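Local coordinates for probable tRNA pseudouridine synthase D (Methanosarcina mazei, PDB 1Z2Z), which probably isomerises the uridine at position 13 of transfer RNAs to pseudouridine, at residues 309-312 and 313-316; 293-296 and 297-301; 324-327 and 328-331; 316-319 and 320-324. One frame throughout, in Å; residues are numbered along the deposited sequence.

How the interactions relate
Along the chain the order is 2, 1, 4, 3, in series, with none nested or crossed. Interaction 2 closes a turn after helix 263-287 and leads into strand 301-302. Interaction 1 follows in the loop beyond that strand, and Glu316 passes the chain on to interaction 4, which leads into helix 323-330. Asn324 is shared with interaction 3, on that helix. The far parts come back together in space: Glu316 pairs by backbone with Val301, Gly298 with Val318, and Asn327 and Leu330 lie against residues 293-295. The chain from 293 to 331 is thus folded on itself, and Met326 packs on Glu316 and Val318.

Interaction 1: residues 309-312 and 313-316; sequences LPDS and SKTE
The carboxylate end of Asp311 comes up beside Ser313 in the loop between strand 301-302 and helix 323-330. CB of Asp311 has Ser313 N and Ser313 OG as its nearest atoms in the following four residues, at 4.0 and 4.1 Å. CG, set between the backbone N and the carbonyl carbon (chi1 65°), swings the carboxylate forward, and CG comes within 3.8 Å of Ser313 CB. At the tip the two oxygens part ways. OD1 lies alongside the serine side chain, 3.2 Å from Ser313 CB, with Ser313 OG 3.4 Å from OD1. OD2 stays 4.1 Å from Ser313 N, too far for a bond. Lys314 itself touches lightly, its CG 4.1 Å from Asp311 OD1 before the bent chain heads away. Asp311 also touches Asn305, while Ser312 makes a weak hydrogen bond through OG to Thr384 OG1, and Thr315 rests on Cys302 of strand 301-302. Chemically, the side chains meet through one carboxylate oxygen and the CB and OG of a serine, a small polar contact in a loop whose touching residues are all exposed or partly exposed, so water can probably compete for the same groups.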
ATOM      1  N   LEU A 309       9.570  12.164  -9.795  1.00 74.93           N
ATOM      2  CA  LEU A 309       9.372  11.304  -8.635  1.00 76.12           C
ATOM      3  C   LEU A 309      10.207  11.756  -7.442  1.00 76.89           C
ATOM      4  O   LEU A 309      11.387  12.079  -7.583  1.00 77.60           O
ATOM      5  CB  LEU A 309       9.748   9.863  -8.987  1.00 76.57           C
ATOM      6  CG  LEU A 309       9.815   8.844  -7.844  1.00 77.62           C
ATOM      7  CD1 LEU A 309       8.431   8.637  -7.232  1.00 77.76           C
ATOM      8  CD2 LEU A 309      10.355   7.523  -8.387  1.00 77.85           C
ATOM      9  N   PRO A 310       9.600  11.792  -6.248  1.00 77.03           N
ATOM     10  CA  PRO A 310      10.335  12.207  -5.050  1.00 76.70           C
ATOM     11  C   PRO A 310      11.264  11.100  -4.544  1.00 76.40           C
ATOM     12  O   PRO A 310      10.809  10.008  -4.201  1.00 76.38           O
ATOM     13  CB  PRO A 310       9.218  12.534  -4.064  1.00 76.92           C
ATOM     14  CG  PRO A 310       8.134  11.574  -4.460  1.00 76.99           C
ATOM     15  CD  PRO A 310       8.158  11.660  -5.965  1.00 76.76           C
ATOM     16  N   ASP A 311      12.563  11.377  -4.504  1.00 76.27           N
ATOM     17  CA  ASP A 311      13.525  10.384  -4.039  1.00 77.09           C
ATOM     18  C   ASP A 311      14.231  10.812  -2.762  1.00 77.10           C
ATOM     19  O   ASP A 311      14.615  11.971  -2.609  1.00 76.62           O
ATOM     20  CB  ASP A 311      14.584  10.112  -5.106  1.00 77.17           C
ATOM     21  CG  ASP A 311      15.445  11.325  -5.388  1.00 77.51           C
ATOM     22  OD1 ASP A 311      16.558  11.153  -5.932  1.00 76.40           O
ATOM     23  OD2 ASP A 311      15.002  12.452  -5.072  1.00 77.83           O
ATOM     24  N   SER A 312      14.415   9.859  -1.857  1.00 78.01           N
ATOM     25  CA  SER A 312      15.086  10.119  -0.591  1.00 78.72           C
ATOM     26  C   SER A 312      16.595  10.234  -0.784  1.00 78.98           C
ATOM     27  O   SER A 312      17.361  10.057   0.161  1.00 78.89           O
ATOM     28  CB  SER A 312      14.785   8.992   0.402  1.00 78.86           C
ATOM     29  OG  SER A 312      15.263   7.749  -0.084  1.00 78.75           O
ATOM     30  N   SER A 313      17.025  10.520  -2.007  1.00 79.60           N
ATOM     31  CA  SER A 313      18.449  10.651  -2.289  1.00 80.03           C
ATOM     32  C   SER A 313      18.921  12.068  -1.990  1.00 79.94           C
ATOM     33  O   SER A 313      19.660  12.311  -1.032  1.00 80.10           O
ATOM     34  CB  SER A 313      18.734  10.322  -3.757  1.00 80.70           C
ATOM     35  OG  SER A 313      18.381   8.985  -4.063  1.00 82.58           O
ATOM     36  N   LYS A 314      18.477  13.003  -2.822  1.00 79.48           N
ATOM     37  CA  LYS A 314      18.841  14.406  -2.692  1.00 78.80           C
ATOM     38  C   LYS A 314      17.840  15.118  -1.778  1.00 77.34           C
ATOM     39  O   LYS A 314      16.747  15.495  -2.209  1.00 76.80           O
ATOM     40  CB  LYS A 314      18.850  15.053  -4.081  1.00 79.91           C
ATOM     41  CG  LYS A 314      19.342  14.119  -5.202  1.00 80.21           C
ATOM     42  CD  LYS A 314      20.844  13.825  -5.121  1.00 78.82           C
ATOM     43  CE  LYS A 314      21.663  14.845  -5.910  1.00 79.25           C
ATOM     44  NZ  LYS A 314      21.508  16.245  -5.415  1.00 78.31           N
ATOM     45  N   THR A 315      18.222  15.295  -0.515  1.00 76.02           N
ATOM     46  CA  THR A 315      17.364  15.949   0.466  1.00 74.42           C
ATOM     47  C   THR A 315      17.982  17.189   1.091  1.00 73.99           C
ATOM     48  O   THR A 315      18.856  17.084   1.950  1.00 73.42           O
ATOM     49  CB  THR A 315      16.989  14.989   1.608  1.00 73.97           C
ATOM     50  OG1 THR A 315      18.164  14.310   2.070  1.00 73.23           O
ATOM     51  CG2 THR A 315      15.964  13.978   1.138  1.00 74.05           C
ATOM     52  N   GLU A 316      17.512  18.359   0.661  1.00 73.71           N
ATOM     53  CA  GLU A 316      17.994  19.636   1.184  1.00 73.65           C
ATOM     54  C   GLU A 316      17.286  19.952   2.496  1.00 73.43           C
ATOM     55  O   GLU A 316      16.074  19.769   2.613  1.00 72.71           O
ATOM     56  CB  GLU A 316      17.718  20.768   0.189  1.00 73.98           C
ATOM     57  CG  GLU A 316      18.325  22.113   0.593  1.00 74.02           C
ATOM     58  CD  GLU A 316      18.127  23.197  -0.458  1.00 74.71           C
ATOM     59  OE1 GLU A 316      18.409  22.935  -1.651  1.00 75.18           O
ATOM     60  OE2 GLU A 316      17.704  24.317  -0.092  1.00 73.81           O
TER

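Interaction 2: residues 293-296 and 297-301; sequences NRAV and EGDIV
Val296 and Asp299 begin and end a type II beta turn, and the aspartate side chain reaches back across it. The polar part comes first. Val296 N donates to Asp299 OD2 over 2.8 Å, but the bond is weak because it is bent, with an N-H...O angle of 128°. The same OD2 takes a salt bridge from Arg285 NH1 of helix 263-287, so one carboxylate oxygen serves a backbone amide and a guanidinium group together; the arginine would be expected to stabilise the charge of this buried acid.

Van der Waals contacts surround that bond. Asp299 OD2 sits 3.2 Å from Ala295 CA, and Val296 CG2 comes as near, 3.2 Å from Asp299 OD2. The side chains of Val296 and Asp299 cross obliquely, with Asp299 CB also 3.6 Å from Val296 O. The turn itself is eased by Gly298, whose positive phi of 64° suits its third position, while Glu297, in the second, sends an extended chain outward, where its OE1 makes a weak hydrogen bond with Ser320 OG.

The turn is wedged between several elements. Val296 and Asp299 touch Pro353 of helix 352-363, Ala295 meets Leu330 of helix 323-330, and Ala295, Asp299 and Val301 all lie on Ile337 of strand 336-337, the antiparallel partner of strand 301-302.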
ATOM      1  N   ASN A 293       1.828  20.335   3.986  1.00 47.47           N
ATOM      2  CA  ASN A 293       2.202  21.038   2.766  1.00 49.15           C
ATOM      3  C   ASN A 293       2.874  22.398   3.016  1.00 51.30           C
ATOM      4  O   ASN A 293       2.858  23.278   2.153  1.00 50.76           O
ATOM      5  CB  ASN A 293       0.985  21.216   1.861  1.00 46.71           C
ATOM      6  CG  ASN A 293      -0.154  21.893   2.559  1.00 46.05           C
ATOM      7  OD1 ASN A 293      -1.161  22.222   1.946  1.00 43.61           O
ATOM      8  ND2 ASN A 293      -0.006  22.104   3.859  1.00 48.76           N
ATOM      9  N   ARG A 294       3.456  22.564   4.201  1.00 53.92           N
ATOM     10  CA  ARG A 294       4.157  23.794   4.567  1.00 56.57           C
ATOM     11  C   ARG A 294       5.434  23.453   5.327  1.00 57.57           C
ATOM     12  O   ARG A 294       5.438  22.603   6.223  1.00 58.49           O
ATOM     13  CB  ARG A 294       3.272  24.707   5.424  1.00 58.24           C
ATOM     14  CG  ARG A 294       2.228  25.464   4.625  1.00 60.97           C
ATOM     15  CD  ARG A 294       1.357  26.340   5.509  1.00 63.52           C
ATOM     16  NE  ARG A 294       0.252  26.925   4.747  1.00 66.48           N
ATOM     17  CZ  ARG A 294      -0.819  27.505   5.287  1.00 66.83           C
ATOM     18  NH1 ARG A 294      -0.947  27.588   6.606  1.00 66.54           N
ATOM     19  NH2 ARG A 294      -1.770  28.000   4.503  1.00 66.89           N
ATOM     20  N   ALA A 295       6.525  24.113   4.965  1.00 57.02           N
ATOM     21  CA  ALA A 295       7.797  23.847   5.618  1.00 57.71           C
ATOM     22  C   ALA A 295       8.076  24.789   6.793  1.00 57.64           C
ATOM     23  O   ALA A 295       7.540  25.895   6.859  1.00 57.73           O
ATOM     24  CB  ALA A 295       8.928  23.932   4.588  1.00 58.05           C
ATOM     25  N   VAL A 296       8.910  24.334   7.725  1.00 57.40           N
ATOM     26  CA  VAL A 296       9.292  25.130   8.890  1.00 57.58           C
ATOM     27  C   VAL A 296      10.805  25.060   9.063  1.00 58.10           C
ATOM     28  O   VAL A 296      11.518  24.622   8.162  1.00 60.10           O
ATOM     29  CB  VAL A 296       8.637  24.617  10.192  1.00 57.03           C
ATOM     30  CG1 VAL A 296       7.132  24.681  10.070  1.00 57.72           C
ATOM     31  CG2 VAL A 296       9.104  23.202  10.498  1.00 57.05           C
ATOM     32  N   GLU A 297      11.306  25.483  10.213  1.00 57.03           N
ATOM     33  CA  GLU A 297      12.744  25.439  10.413  1.00 57.80           C
ATOM     34  C   GLU A 297      13.245  24.012  10.605  1.00 57.52           C
ATOM     35  O   GLU A 297      12.798  23.299  11.503  1.00 58.37           O
ATOM     36  CB  GLU A 297      13.145  26.302  11.610  1.00 58.44           C
ATOM     37  CG  GLU A 297      12.938  27.793  11.402  1.00 59.02           C
ATOM     38  CD  GLU A 297      13.383  28.606  12.597  1.00 59.64           C
ATOM     39  OE1 GLU A 297      13.338  29.853  12.524  1.00 59.82           O
ATOM     40  OE2 GLU A 297      13.777  27.994  13.614  1.00 60.08           O
ATOM     41  N   GLY A 298      14.178  23.605   9.749  1.00 57.01           N
ATOM     42  CA  GLY A 298      14.743  22.270   9.832  1.00 55.83           C
ATOM     43  C   GLY A 298      13.724  21.180   9.574  1.00 54.17           C
ATOM     44  O   GLY A 298      13.741  20.151  10.244  1.00 53.47           O
ATOM     45  N   ASP A 299      12.854  21.405   8.591  1.00 52.92           N
ATOM     46  CA  ASP A 299      11.804  20.456   8.233  1.00 52.36           C
ATOM     47  C   ASP A 299      12.311  19.273   7.383  1.00 52.69           C
ATOM     48  O   ASP A 299      11.815  18.151   7.529  1.00 54.49           O
ATOM     49  CB  ASP A 299      10.676  21.193   7.482  1.00 50.81           C
ATOM     50  CG  ASP A 299       9.276  20.816   7.977  1.00 49.47           C
ATOM     51  OD1 ASP A 299       9.102  19.711   8.532  1.00 49.89           O
ATOM     52  OD2 ASP A 299       8.339  21.620   7.793  1.00 47.25           O
ATOM     53  N   ILE A 300      13.297  19.524   6.517  1.00 50.97           N
ATOM     54  CA  ILE A 300      13.881  18.514   5.607  1.00 49.71           C
ATOM     55  C   ILE A 300      12.909  18.107   4.502  1.00 50.21           C
ATOM     56  O   ILE A 300      11.917  17.426   4.752  1.00 49.83           O
ATOM     57  CB  ILE A 300      14.336  17.210   6.333  1.00 47.75           C
ATOM     58  CG1 ILE A 300      15.559  17.480   7.204  1.00 47.71           C
ATOM     59  CG2 ILE A 300      14.720  16.142   5.309  1.00 46.61           C
ATOM     60  CD1 ILE A 300      16.098  16.240   7.886  1.00 44.76           C
ATOM     61  N   VAL A 301      13.203  18.515   3.276  1.00 52.21           N
ATOM     62  CA  VAL A 301      12.337  18.174   2.158  1.00 53.73           C
ATOM     63  C   VAL A 301      13.072  17.309   1.124  1.00 54.20           C
ATOM     64  O   VAL A 301      14.233  16.933   1.327  1.00 55.13           O
ATOM     65  CB  VAL A 301      11.761  19.468   1.482  1.00 53.31           C
ATOM     66  CG1 VAL A 301      11.098  20.347   2.533  1.00 52.67           C
ATOM     67  CG2 VAL A 301      12.864  20.248   0.767  1.00 54.56           C
TER

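Interaction 3: residues 324-327 and 328-331; sequences NAMN and RLLK
Met326 O receives two backbone N-H groups from the next turn of helix 323-330, and the two arrive quite differently. Leu330 N approaches in the carbonyl plane at 3.2 Å, the usual i to i+4 bond. Leu329 N is 2.9 Å from Met326 O but stands well above that plane, about 60° out of it, as an i to i+3 donor. This same Leu329 N also makes a weak bond to Ala325 O, so its hydrogen is shared between two carbonyls. Farther on, Lys331 N to Asn327 O is a long, weak bond of 3.5 Å, though nearly straight at 164°. Both spacings occur in this part of the helix.

Among the side chains, the closest pairing is Asn327 with Leu330, three residues on and crossing it at about a right angle. CG of Asn327 lies anti to the backbone N (chi1 -168°), which brings ND2 to within 3.6 Å of Leu330 CD1. On another flank the selenomethionine Met326 and Leu329 make a light apolar contact, Met326 CE 4.4 Å from Leu329 CD2. Arg328 contributes its root: CB is 3.4 Å from Asn324 O, while the chain bends at chi2 and leads its guanidinium group away from residues 324-327.

Met326 faces inward and packs on Glu316 and Val318 of the incoming loop. Asn327 lies against Arg294, so the helix rests over the 293-296 segment that follows helix 263-287, while Leu329 touches Arg334 in the loop that leads to strand 336-337.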
ATOM      1  N   ASN A 324      11.422  30.643   3.429  1.00 68.73           N
ATOM      2  CA  ASN A 324      10.542  31.338   2.499  1.00 69.15           C
ATOM      3  C   ASN A 324      10.639  30.782   1.081  1.00 69.42           C
ATOM      4  O   ASN A 324       9.665  30.811   0.328  1.00 68.97           O
ATOM      5  CB  ASN A 324      10.865  32.836   2.492  1.00 68.82           C
ATOM      6  CG  ASN A 324      10.415  33.537   3.763  1.00 68.34           C
ATOM      7  OD1 ASN A 324      10.332  32.922   4.826  1.00 67.36           O
ATOM      8  ND2 ASN A 324      10.138  34.835   3.661  1.00 68.02           N
ATOM      9  N   ALA A 325      11.815  30.279   0.715  1.00 70.48           N
ATOM     10  CA  ALA A 325      12.026  29.722  -0.622  1.00 70.99           C
ATOM     11  C   ALA A 325      11.487  28.290  -0.715  1.00 70.97           C
ATOM     12  O   ALA A 325      10.925  27.891  -1.737  1.00 70.56           O
ATOM     13  CB  ALA A 325      13.516  29.753  -0.976  1.00 70.74           C
HETATM   14  N   MSE A 326      11.662  27.524   0.359  1.00 70.98           N
HETATM   15  CA  MSE A 326      11.184  26.150   0.400  1.00 70.98           C
HETATM   16  C   MSE A 326       9.678  26.063   0.215  1.00 71.21           C
HETATM   17  O   MSE A 326       9.192  25.360  -0.669  1.00 71.35           O
HETATM   18  CB  MSE A 326      11.572  25.492   1.723  1.00 71.17           C
HETATM   19  CG  MSE A 326      13.043  25.192   1.809  1.00 72.79           C
HETATM   20 SE   MSE A 326      13.641  24.354   0.161  1.00 76.97          SE
HETATM   21  CE  MSE A 326      14.481  25.891  -0.676  1.00 75.35           C
ATOM     22  N   ASN A 327       8.940  26.780   1.056  1.00 71.40           N
ATOM     23  CA  ASN A 327       7.488  26.770   0.977  1.00 71.67           C
ATOM     24  C   ASN A 327       7.022  27.218  -0.403  1.00 71.00           C
ATOM     25  O   ASN A 327       6.039  26.702  -0.930  1.00 71.57           O
ATOM     26  CB  ASN A 327       6.887  27.683   2.052  1.00 72.42           C
ATOM     27  CG  ASN A 327       5.383  27.494   2.208  1.00 73.67           C
ATOM     28  OD1 ASN A 327       4.646  28.460   2.426  1.00 74.48           O
ATOM     29  ND2 ASN A 327       4.920  26.245   2.107  1.00 72.56           N
ATOM     30  N   ARG A 328       7.735  28.172  -0.993  1.00 70.94           N
ATOM     31  CA  ARG A 328       7.385  28.685  -2.315  1.00 70.82           C
ATOM     32  C   ARG A 328       7.484  27.596  -3.389  1.00 69.70           C
ATOM     33  O   ARG A 328       6.768  27.637  -4.390  1.00 69.06           O
ATOM     34  CB  ARG A 328       8.288  29.873  -2.663  1.00 72.68           C
ATOM     35  CG  ARG A 328       7.915  30.614  -3.941  1.00 76.83           C
ATOM     36  CD  ARG A 328       8.569  30.001  -5.178  1.00 79.93           C
ATOM     37  NE  ARG A 328       8.358  30.827  -6.368  1.00 81.76           N
ATOM     38  CZ  ARG A 328       8.992  30.659  -7.527  1.00 82.75           C
ATOM     39  NH1 ARG A 328       8.727  31.464  -8.549  1.00 82.40           N
ATOM     40  NH2 ARG A 328       9.895  29.691  -7.665  1.00 82.78           N
ATOM     41  N   LEU A 329       8.368  26.623  -3.173  1.00 68.11           N
ATOM     42  CA  LEU A 329       8.547  25.514  -4.109  1.00 66.34           C
ATOM     43  C   LEU A 329       7.469  24.442  -3.927  1.00 65.39           C
ATOM     44  O   LEU A 329       7.050  23.807  -4.892  1.00 64.84           O
ATOM     45  CB  LEU A 329       9.937  24.889  -3.932  1.00 65.49           C
ATOM     46  CG  LEU A 329      11.029  25.245  -4.954  1.00 64.29           C
ATOM     47  CD1 LEU A 329      11.043  26.740  -5.219  1.00 64.18           C
ATOM     48  CD2 LEU A 329      12.380  24.776  -4.435  1.00 62.98           C
ATOM     49  N   LEU A 330       7.021  24.242  -2.692  1.00 64.19           N
ATOM     50  CA  LEU A 330       5.987  23.254  -2.415  1.00 63.45           C
ATOM     51  C   LEU A 330       4.744  23.527  -3.254  1.00 63.96           C
ATOM     52  O   LEU A 330       4.206  22.621  -3.892  1.00 64.25           O
ATOM     53  CB  LEU A 330       5.622  23.266  -0.930  1.00 62.50           C
ATOM     54  CG  LEU A 330       6.595  22.549   0.006  1.00 61.83           C
ATOM     55  CD1 LEU A 330       6.505  23.125   1.405  1.00 61.74           C
ATOM     56  CD2 LEU A 330       6.287  21.066   0.013  1.00 61.86           C
ATOM     57  N   LYS A 331       4.298  24.780  -3.257  1.00 64.24           N
ATOM     58  CA  LYS A 331       3.111  25.181  -4.013  1.00 64.40           C
ATOM     59  C   LYS A 331       3.355  25.150  -5.515  1.00 63.82           C
ATOM     60  O   LYS A 331       2.438  25.355  -6.311  1.00 62.88           O
ATOM     61  CB  LYS A 331       2.669  26.588  -3.594  1.00 64.84           C
ATOM     62  CG  LYS A 331       2.310  26.706  -2.120  1.00 65.85           C
ATOM     63  CD  LYS A 331       1.461  27.941  -1.838  1.00 66.18           C
ATOM     64  CE  LYS A 331       1.089  28.036  -0.363  1.00 66.23           C
ATOM     65  NZ  LYS A 331       0.150  29.163  -0.073  1.00 64.84           N
TER

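Interaction 4: residues 316-319 and 320-324; sequences EKVT and SETVN
Thr319 and Thr322 form a local lead-in to helix 323-330, at the end of the loop that comes from strand 301-302. The polar core of it is a side chain gripping the backbone: Thr319 N donates to Thr322 OG1 over 3.1 Å, almost straight at 172°, the hydroxyl reaching back to the amide three residues earlier. Thr322 OG1 lies between its own N and carbonyl carbon (chi1 67°), a setting that turns it toward that amide. Thr319 O in turn accepts from Val323 N, and this weak bond of 3.1 Å and 126° spans the same turn.

Around this pair two further contacts close in. Glu321, its chain bent at chi2, comes back so that its carboxylate lies beside Thr319 OG1, with Glu321 CD 3.1 Å and Glu321 OE1 3.2 Å from that oxygen. Val318 and Val323 meet through a branch: Val318 CG2 lies 3.6 Å from Val323 CA and 4.1 Å from Val323 CB. Val318 is buried here, packing also on Asp299, whereas Lys317 points elsewhere and hydrogen-bonds through NZ to Ser350 OG.

Chemically the contact has two parts. The apolar one is built on buried Val318, while the hydroxyls and the carboxylate belong to residues that are partly exposed or exposed. Thr322 OG1 satisfies the amide of Thr319 on the way into helix 323-330, and the weak backbone bond from Val323 N to Thr319 O adds a second, four-residue link across the same step.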
ATOM      1  N   GLU A 316      17.512  18.359   0.661  1.00 73.71           N
ATOM      2  CA  GLU A 316      17.994  19.636   1.184  1.00 73.65           C
ATOM      3  C   GLU A 316      17.286  19.952   2.496  1.00 73.43           C
ATOM      4  O   GLU A 316      16.074  19.769   2.613  1.00 72.71           O
ATOM      5  CB  GLU A 316      17.718  20.768   0.189  1.00 73.98           C
ATOM      6  CG  GLU A 316      18.325  22.113   0.593  1.00 74.02           C
ATOM      7  CD  GLU A 316      18.127  23.197  -0.458  1.00 74.71           C
ATOM      8  OE1 GLU A 316      18.409  22.935  -1.651  1.00 75.18           O
ATOM      9  OE2 GLU A 316      17.704  24.317  -0.092  1.00 73.81           O
ATOM     10  N   LYS A 317      18.039  20.437   3.478  1.00 73.07           N
ATOM     11  CA  LYS A 317      17.455  20.774   4.771  1.00 72.69           C
ATOM     12  C   LYS A 317      17.103  22.264   4.846  1.00 72.70           C
ATOM     13  O   LYS A 317      17.962  23.124   4.651  1.00 72.81           O
ATOM     14  CB  LYS A 317      18.431  20.399   5.889  1.00 71.35           C
ATOM     15  CG  LYS A 317      17.833  20.457   7.276  1.00 69.79           C
ATOM     16  CD  LYS A 317      18.741  19.757   8.260  1.00 67.68           C
ATOM     17  CE  LYS A 317      18.061  19.552   9.597  1.00 66.95           C
ATOM     18  NZ  LYS A 317      18.912  18.697  10.471  1.00 64.90           N
ATOM     19  N   VAL A 318      15.836  22.560   5.119  1.00 72.67           N
ATOM     20  CA  VAL A 318      15.374  23.944   5.216  1.00 73.19           C
ATOM     21  C   VAL A 318      15.815  24.604   6.527  1.00 73.71           C
ATOM     22  O   VAL A 318      15.817  23.964   7.580  1.00 73.97           O
ATOM     23  CB  VAL A 318      13.822  24.028   5.090  1.00 72.28           C
ATOM     24  CG1 VAL A 318      13.180  22.944   5.926  1.00 72.09           C
ATOM     25  CG2 VAL A 318      13.321  25.404   5.537  1.00 70.64           C
ATOM     26  N   THR A 319      16.204  25.877   6.452  1.00 73.38           N
ATOM     27  CA  THR A 319      16.640  26.623   7.633  1.00 73.34           C
ATOM     28  C   THR A 319      15.808  27.882   7.843  1.00 73.29           C
ATOM     29  O   THR A 319      14.797  28.093   7.171  1.00 73.60           O
ATOM     30  CB  THR A 319      18.124  27.039   7.545  1.00 73.43           C
ATOM     31  OG1 THR A 319      18.349  27.738   6.318  1.00 73.43           O
ATOM     32  CG2 THR A 319      19.034  25.819   7.619  1.00 73.35           C
ATOM     33  N   SER A 320      16.247  28.720   8.778  1.00 72.74           N
ATOM     34  CA  SER A 320      15.539  29.952   9.103  1.00 72.37           C
ATOM     35  C   SER A 320      15.607  30.992   7.997  1.00 72.07           C
ATOM     36  O   SER A 320      14.893  31.994   8.033  1.00 71.99           O
ATOM     37  CB  SER A 320      16.100  30.546  10.396  1.00 72.54           C
ATOM     38  OG  SER A 320      15.941  29.644  11.480  1.00 71.74           O
ATOM     39  N   GLU A 321      16.463  30.754   7.014  1.00 72.73           N
ATOM     40  CA  GLU A 321      16.612  31.695   5.914  1.00 73.31           C
ATOM     41  C   GLU A 321      15.993  31.193   4.596  1.00 73.22           C
ATOM     42  O   GLU A 321      15.367  31.970   3.863  1.00 73.41           O
ATOM     43  CB  GLU A 321      18.098  32.041   5.728  1.00 73.68           C
ATOM     44  CG  GLU A 321      19.037  30.833   5.671  1.00 74.68           C
ATOM     45  CD  GLU A 321      19.698  30.496   7.010  1.00 75.67           C
ATOM     46  OE1 GLU A 321      18.986  30.346   8.033  1.00 76.03           O
ATOM     47  OE2 GLU A 321      20.944  30.363   7.031  1.00 75.06           O
ATOM     48  N   THR A 322      16.143  29.900   4.307  1.00 71.90           N
ATOM     49  CA  THR A 322      15.596  29.330   3.076  1.00 70.56           C
ATOM     50  C   THR A 322      14.122  28.945   3.211  1.00 70.34           C
ATOM     51  O   THR A 322      13.478  28.574   2.231  1.00 70.09           O
ATOM     52  CB  THR A 322      16.399  28.088   2.627  1.00 70.23           C
ATOM     53  OG1 THR A 322      16.213  27.025   3.568  1.00 69.76           O
ATOM     54  CG2 THR A 322      17.888  28.419   2.536  1.00 69.40           C
ATOM     55  N   VAL A 323      13.598  29.052   4.430  1.00 69.99           N
ATOM     56  CA  VAL A 323      12.204  28.733   4.727  1.00 70.05           C
ATOM     57  C   VAL A 323      11.224  29.367   3.736  1.00 69.36           C
ATOM     58  O   VAL A 323      10.300  28.711   3.264  1.00 69.20           O
ATOM     59  CB  VAL A 323      11.824  29.197   6.160  1.00 70.69           C
ATOM     60  CG1 VAL A 323      12.105  30.687   6.313  1.00 72.52           C
ATOM     61  CG2 VAL A 323      10.354  28.907   6.445  1.00 69.75           C
ATOM     62  N   ASN A 324      11.422  30.643   3.429  1.00 68.73           N
ATOM     63  CA  ASN A 324      10.542  31.338   2.499  1.00 69.15           C
ATOM     64  C   ASN A 324      10.639  30.782   1.081  1.00 69.42           C
ATOM     65  O   ASN A 324       9.665  30.811   0.328  1.00 68.97           O
ATOM     66  CB  ASN A 324      10.865  32.836   2.492  1.00 68.82           C
ATOM     67  CG  ASN A 324      10.415  33.537   3.763  1.00 68.34           C
ATOM     68  OD1 ASN A 324      10.332  32.922   4.826  1.00 67.36           O
ATOM     69  ND2 ASN A 324      10.138  34.835   3.661  1.00 68.02           N
TER